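Local coordinates for putative SAM-dependent O-methyltranferase (Podospora anserina, PDB 4YMH), which probably transfers a methyl group from S-adenosylmethionine to a hydroxyl oxygen of its substrate, at residues 163-177 with 221-233. Numbering follows the deposited sequence.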
loop_
_atom_site.group_PDB
_atom_site.type_symbol
_atom_site.label_atom_id
_atom_site.label_comp_id
_atom_site.label_asym_id
_atom_site.label_seq_id
_atom_site.Cartn_x
_atom_site.Cartn_y
_atom_site.Cartn_z
ATOM N N LEU A 163 14.440 11.675 -8.771
ATOM C CA LEU A 163 14.094 10.364 -8.237
ATOM C C LEU A 163 15.232 9.392 -8.495
ATOM O O LEU A 163 15.663 9.243 -9.637
ATOM C CB LEU A 163 12.820 9.834 -8.892
ATOM C CG LEU A 163 12.308 8.520 -8.294
ATOM C CD1 LEU A 163 11.709 8.776 -6.915
ATOM C CD2 LEU A 163 11.293 7.859 -9.238
ATOM N N SER A 164 15.709 8.714 -7.453
ATOM C CA SER A 164 16.776 7.736 -7.637
ATOM C C SER A 164 16.297 6.524 -8.442
ATOM O O SER A 164 15.097 6.317 -8.611
ATOM C CB SER A 164 17.322 7.267 -6.284
ATOM O OG SER A 164 16.346 6.508 -5.590
ATOM N N ALA A 165 17.251 5.716 -8.908
ATOM C CA ALA A 165 16.962 4.533 -9.726
ATOM C C ALA A 165 15.966 3.593 -9.059
ATOM O O ALA A 165 15.031 3.108 -9.702
ATOM C CB ALA A 165 18.260 3.780 -10.048
ATOM N N ASN A 166 16.146 3.359 -7.763
ATOM C CA ASN A 166 15.263 2.470 -7.021
ATOM C C ASN A 166 14.265 3.209 -6.134
ATOM O O ASN A 166 13.618 2.613 -5.269
ATOM C CB ASN A 166 16.091 1.505 -6.169
ATOM C CG ASN A 166 16.947 0.570 -7.011
ATOM O OD1 ASN A 166 16.512 0.070 -8.053
ATOM N ND2 ASN A 166 18.176 0.333 -6.563
ATOM N N GLY A 167 14.129 4.508 -6.356
ATOM C CA GLY A 167 13.225 5.317 -5.553
ATOM C C GLY A 167 11.755 5.210 -5.909
ATOM O O GLY A 167 11.373 4.660 -6.945
ATOM N N ILE A 168 10.914 5.752 -5.040
ATOM C CA ILE A 168 9.481 5.764 -5.293
ATOM C C ILE A 168 8.905 7.149 -5.034
ATOM O O ILE A 168 9.354 7.882 -4.143
ATOM C CB ILE A 168 8.748 4.719 -4.419
ATOM C CG1 ILE A 168 7.349 4.433 -4.954
ATOM C CG2 ILE A 168 8.725 5.133 -2.946
ATOM C CD1 ILE A 168 6.682 3.267 -4.238
ATOM N N ILE A 169 7.913 7.503 -5.834
ATOM C CA ILE A 169 7.116 8.688 -5.572
ATOM C C ILE A 169 5.763 8.248 -5.049
ATOM O O ILE A 169 5.124 7.387 -5.634
ATOM C CB ILE A 169 6.890 9.539 -6.823
ATOM C CG1 ILE A 169 8.202 9.785 -7.559
ATOM C CG2 ILE A 169 6.195 10.870 -6.429
ATOM C CD1 ILE A 169 8.014 10.500 -8.888
ATOM N N LEU A 170 5.337 8.844 -3.944
ATOM C CA LEU A 170 4.025 8.602 -3.363
ATOM C C LEU A 170 3.225 9.879 -3.441
ATOM O O LEU A 170 3.612 10.881 -2.857
ATOM C CB LEU A 170 4.150 8.151 -1.910
ATOM C CG LEU A 170 5.002 6.892 -1.716
ATOM C CD1 LEU A 170 5.292 6.650 -0.248
ATOM C CD2 LEU A 170 4.298 5.683 -2.345
ATOM N N CYS A 171 2.113 9.838 -4.158
ATOM C CA CYS A 171 1.250 11.015 -4.308
ATOM C C CYS A 171 -0.037 10.819 -3.516
ATOM O O CYS A 171 -0.760 9.844 -3.728
ATOM C CB CYS A 171 0.938 11.267 -5.781
ATOM S SG CYS A 171 2.400 11.339 -6.860
ATOM N N ASP A 172 -0.323 11.765 -2.621
ATOM C CA ASP A 172 -1.425 11.647 -1.667
ATOM C C ASP A 172 -2.710 12.354 -2.136
ATOM O O ASP A 172 -2.656 13.291 -2.935
ATOM C CB ASP A 172 -0.972 12.210 -0.319
ATOM C CG ASP A 172 -1.734 11.633 0.840
ATOM O OD1 ASP A 172 -2.205 10.485 0.723
ATOM O OD2 ASP A 172 -1.855 12.324 1.873
ATOM N N ASN A 173 -3.857 11.907 -1.620
ATOM C CA ASN A 173 -5.158 12.501 -1.943
ATOM C C ASN A 173 -5.551 12.465 -3.408
ATOM O O ASN A 173 -6.321 13.315 -3.859
ATOM C CB ASN A 173 -5.203 13.967 -1.490
ATOM C CG ASN A 173 -5.056 14.114 -0.001
ATOM O OD1 ASN A 173 -4.061 14.655 0.491
ATOM N ND2 ASN A 173 -6.048 13.631 0.735
ATOM N N VAL A 174 -5.057 11.487 -4.159
ATOM C CA VAL A 174 -5.314 11.483 -5.598
ATOM C C VAL A 174 -6.802 11.261 -5.937
ATOM O O VAL A 174 -7.269 11.657 -7.012
ATOM C CB VAL A 174 -4.383 10.437 -6.280
ATOM C CG1 VAL A 174 -4.606 10.362 -7.787
ATOM C CG2 VAL A 174 -2.943 10.845 -6.022
ATOM N N PHE A 175 -7.555 10.659 -5.020
ATOM C CA PHE A 175 -8.985 10.428 -5.260
ATOM C C PHE A 175 -9.836 11.686 -5.098
ATOM O O PHE A 175 -10.976 11.715 -5.552
ATOM C CB PHE A 175 -9.538 9.372 -4.301
ATOM C CG PHE A 175 -9.169 7.952 -4.662
ATOM C CD1 PHE A 175 -8.593 7.646 -5.889
ATOM C CD2 PHE A 175 -9.422 6.925 -3.773
ATOM C CE1 PHE A 175 -8.277 6.330 -6.214
ATOM C CE2 PHE A 175 -9.096 5.606 -4.091
ATOM C CZ PHE A 175 -8.527 5.313 -5.309
ATOM N N ALA A 176 -9.305 12.681 -4.393
ATOM C CA ALA A 176 -10.062 13.901 -4.073
ATOM C C ALA A 176 -11.428 13.530 -3.481
ATOM O O ALA A 176 -12.476 13.979 -3.960
ATOM C CB ALA A 176 -10.231 14.783 -5.331
ATOM N N ARG A 177 -11.390 12.654 -2.481
ATOM C CA ARG A 177 -12.563 12.158 -1.754
ATOM C C ARG A 177 -13.468 11.254 -2.592
ATOM O O ARG A 177 -14.554 10.865 -2.148
ATOM C CB ARG A 177 -13.369 13.338 -1.201
ATOM C CG ARG A 177 -12.532 14.325 -0.387
ATOM C CD ARG A 177 -12.029 13.688 0.882
ATOM N NE ARG A 177 -11.703 14.697 1.889
ATOM C CZ ARG A 177 -10.472 15.085 2.213
ATOM N NH1 ARG A 177 -9.417 14.547 1.616
ATOM N NH2 ARG A 177 -10.300 16.013 3.150
ATOM N N LEU A 221 -2.084 3.110 -8.949
ATOM C CA LEU A 221 -3.007 3.935 -8.184
ATOM C C LEU A 221 -3.670 3.050 -7.150
ATOM O O LEU A 221 -4.583 2.286 -7.452
ATOM C CB LEU A 221 -4.036 4.611 -9.100
ATOM C CG LEU A 221 -5.073 5.509 -8.406
ATOM C CD1 LEU A 221 -4.472 6.372 -7.300
ATOM C CD2 LEU A 221 -5.829 6.389 -9.441
ATOM N N LEU A 222 -3.149 3.138 -5.930
ATOM C CA LEU A 222 -3.562 2.317 -4.796
ATOM C C LEU A 222 -4.791 2.874 -4.085
ATOM O O LEU A 222 -4.774 4.029 -3.601
ATOM C CB LEU A 222 -2.393 2.207 -3.820
ATOM C CG LEU A 222 -2.299 0.965 -2.943
ATOM C CD1 LEU A 222 -2.250 -0.270 -3.820
ATOM C CD2 LEU A 222 -1.069 1.057 -2.051
ATOM N N PRO A 223 -5.868 2.066 -4.008
ATOM C CA PRO A 223 -7.109 2.548 -3.391
ATOM C C PRO A 223 -7.037 2.452 -1.863
ATOM O O PRO A 223 -7.778 1.684 -1.230
ATOM C CB PRO A 223 -8.180 1.614 -3.965
ATOM C CG PRO A 223 -7.437 0.306 -4.149
ATOM C CD PRO A 223 -6.009 0.691 -4.536
ATOM N N VAL A 224 -6.116 3.226 -1.293
ATOM C CA VAL A 224 -5.925 3.276 0.156
ATOM C C VAL A 224 -5.964 4.756 0.574
ATOM O O VAL A 224 -5.583 5.623 -0.199
ATOM C CB VAL A 224 -4.584 2.588 0.565
ATOM C CG1 VAL A 224 -3.382 3.437 0.160
ATOM C CG2 VAL A 224 -4.552 2.202 2.065
ATOM N N PHE A 225 -6.436 5.032 1.788
ATOM C CA PHE A 225 -6.554 6.403 2.292
ATOM C C PHE A 225 -7.390 7.227 1.301
ATOM O O PHE A 225 -8.473 6.801 0.922
ATOM C CB PHE A 225 -5.162 7.001 2.536
ATOM C CG PHE A 225 -4.307 6.178 3.484
ATOM C CD1 PHE A 225 -4.821 5.740 4.691
ATOM C CD2 PHE A 225 -2.999 5.841 3.166
ATOM C CE1 PHE A 225 -4.049 4.990 5.576
ATOM C CE2 PHE A 225 -2.224 5.091 4.053
ATOM C CZ PHE A 225 -2.759 4.664 5.255
ATOM N N ASP A 226 -6.893 8.381 0.868
ATOM C CA ASP A 226 -7.640 9.216 -0.083
ATOM C C ASP A 226 -7.073 9.013 -1.496
ATOM O O ASP A 226 -7.113 9.903 -2.340
ATOM C CB ASP A 226 -7.582 10.695 0.346
ATOM C CG ASP A 226 -8.547 11.596 -0.443
ATOM O OD1 ASP A 226 -9.568 11.103 -0.978
ATOM O OD2 ASP A 226 -8.271 12.815 -0.517
ATOM N N GLY A 227 -6.546 7.814 -1.748
ATOM C CA GLY A 227 -5.960 7.487 -3.040
ATOM C C GLY A 227 -4.474 7.803 -3.033
ATOM O O GLY A 227 -4.085 8.948 -2.833
ATOM N N VAL A 228 -3.641 6.788 -3.254
ATOM C CA VAL A 228 -2.196 7.008 -3.252
ATOM C C VAL A 228 -1.588 6.500 -4.546
ATOM O O VAL A 228 -1.635 5.305 -4.824
ATOM C CB VAL A 228 -1.518 6.305 -2.069
ATOM C CG1 VAL A 228 0.013 6.470 -2.144
ATOM C CG2 VAL A 228 -2.092 6.835 -0.736
ATOM N N THR A 229 -1.038 7.403 -5.346
ATOM C CA THR A 229 -0.369 6.974 -6.558
ATOM C C THR A 229 1.099 6.661 -6.275
ATOM O O THR A 229 1.839 7.509 -5.791
ATOM C CB THR A 229 -0.472 8.022 -7.678
ATOM O OG1 THR A 229 -1.862 8.313 -7.928
ATOM C CG2 THR A 229 0.154 7.476 -8.936
ATOM N N GLN A 230 1.505 5.426 -6.566
ATOM C CA GLN A 230 2.906 5.001 -6.476
ATOM C C GLN A 230 3.536 5.101 -7.852
ATOM O O GLN A 230 2.982 4.596 -8.836
ATOM C CB GLN A 230 3.018 3.550 -5.963
ATOM C CG GLN A 230 2.378 3.343 -4.597
ATOM C CD GLN A 230 2.541 1.933 -4.063
ATOM O OE1 GLN A 230 3.038 1.041 -4.749
ATOM N NE2 GLN A 230 2.136 1.733 -2.822
ATOM N N ILE A 231 4.698 5.729 -7.928
ATOM C CA ILE A 231 5.384 5.896 -9.206
ATOM C C ILE A 231 6.816 5.399 -9.072
ATOM O O ILE A 231 7.506 5.758 -8.117
ATOM C CB ILE A 231 5.389 7.368 -9.668
ATOM C CG1 ILE A 231 3.959 7.928 -9.736
ATOM C CG2 ILE A 231 6.091 7.496 -11.013
ATOM C CD1 ILE A 231 3.903 9.442 -10.025
ATOM N N ARG A 232 7.264 4.574 -10.016
ATOM C CA ARG A 232 8.676 4.170 -10.025
ATOM C C ARG A 232 9.213 4.278 -11.438
ATOM O O ARG A 232 8.444 4.321 -12.389
ATOM C CB ARG A 232 8.855 2.734 -9.497
ATOM C CG ARG A 232 8.227 1.664 -10.379
ATOM C CD ARG A 232 8.437 0.228 -9.853
ATOM N NE ARG A 232 9.834 -0.206 -9.957
ATOM C CZ ARG A 232 10.349 -0.877 -10.989
ATOM N NH1 ARG A 232 9.587 -1.216 -12.030
ATOM N NH2 ARG A 232 11.631 -1.211 -10.985
ATOM N N TRP A 233 10.527 4.325 -11.595
ATOM C CA TRP A 233 11.093 4.161 -12.928
ATOM C C TRP A 233 10.777 2.755 -13.424
ATOM O O TRP A 233 10.888 1.790 -12.653
ATOM C CB TRP A 233 12.613 4.350 -12.926
ATOM C CG TRP A 233 13.126 5.697 -12.511
ATOM C CD1 TRP A 233 13.744 6.008 -11.333
ATOM C CD2 TRP A 233 13.114 6.902 -13.287
ATOM N NE1 TRP A 233 14.107 7.331 -11.325
ATOM C CE2 TRP A 233 13.729 7.905 -12.508
ATOM C CE3 TRP A 233 12.637 7.232 -14.562
ATOM C CZ2 TRP A 233 13.885 9.216 -12.962
ATOM C CZ3 TRP A 233 12.791 8.545 -15.013
ATOM C CH2 TRP A 233 13.410 9.513 -14.215
HETATM O O HOH W 1 12.133 3.472 -9.081
HETATM O O HOH W 2 13.308 -0.803 -8.248
HETATM O O HOH W 3 -4.465 9.748 0.361
#
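D226 reaches across to the loop 172-177 and holds it with its carboxylate. Its OD2 takes N173 ND2 at 2.7 Å on the anti lone pair, nearly in the amide plane of N173. R177 NH1 forms a salt bridge to the same OD2 at 3.0 Å, from above the carboxylate plane. OD1 accepts the backbone N of R177 through its syn lone pair. Three donors therefore fix the rotation of this buried group. The CG of D226 lies anti to its backbone N (chi1 -169°), which carries the carboxylate over to the loop. Backbone bonds from V174 N to G227 O and from F175 N to D226 O tie the two turns together. G227 CA sits over the centre of the F175 ring, 3.6 Å from the centroid, in a CH-pi contact. L221 and P223 pack round the same ring, and C20 of the second subunit also packs on it.

Strands 167-171 and 228-233 continue the contact as an antiparallel pair. I169 with I231 and C171 with T229 are hydrogen-bonded pairs, and L170 with Q230 is the non-hydrogen-bonded pair between them. C171 SG meets I231 CD1 at 4.0 Å on the face that carries I169 and T229. Helices 150-159 and 194-212 cover parts of this face. At the far end W233 NE1 donates to L163 O at 3.0 Å. L163 O lies in the plane of the indole, while NE1 comes from above the L163 carbonyl plane. L163 CD2 lies over the five-membered ring.

A water accepts from the backbone N of both N173 and D226, and so bridges the two loops. D172 is close to S49 and the bound S-adenosyl-L-homocysteine. The pairing joins the last parallel strand to the antiparallel 228-233, in the 3-2-1-4-5-7-6 sheet order of the class I Rossmann-like methyltransferase fold.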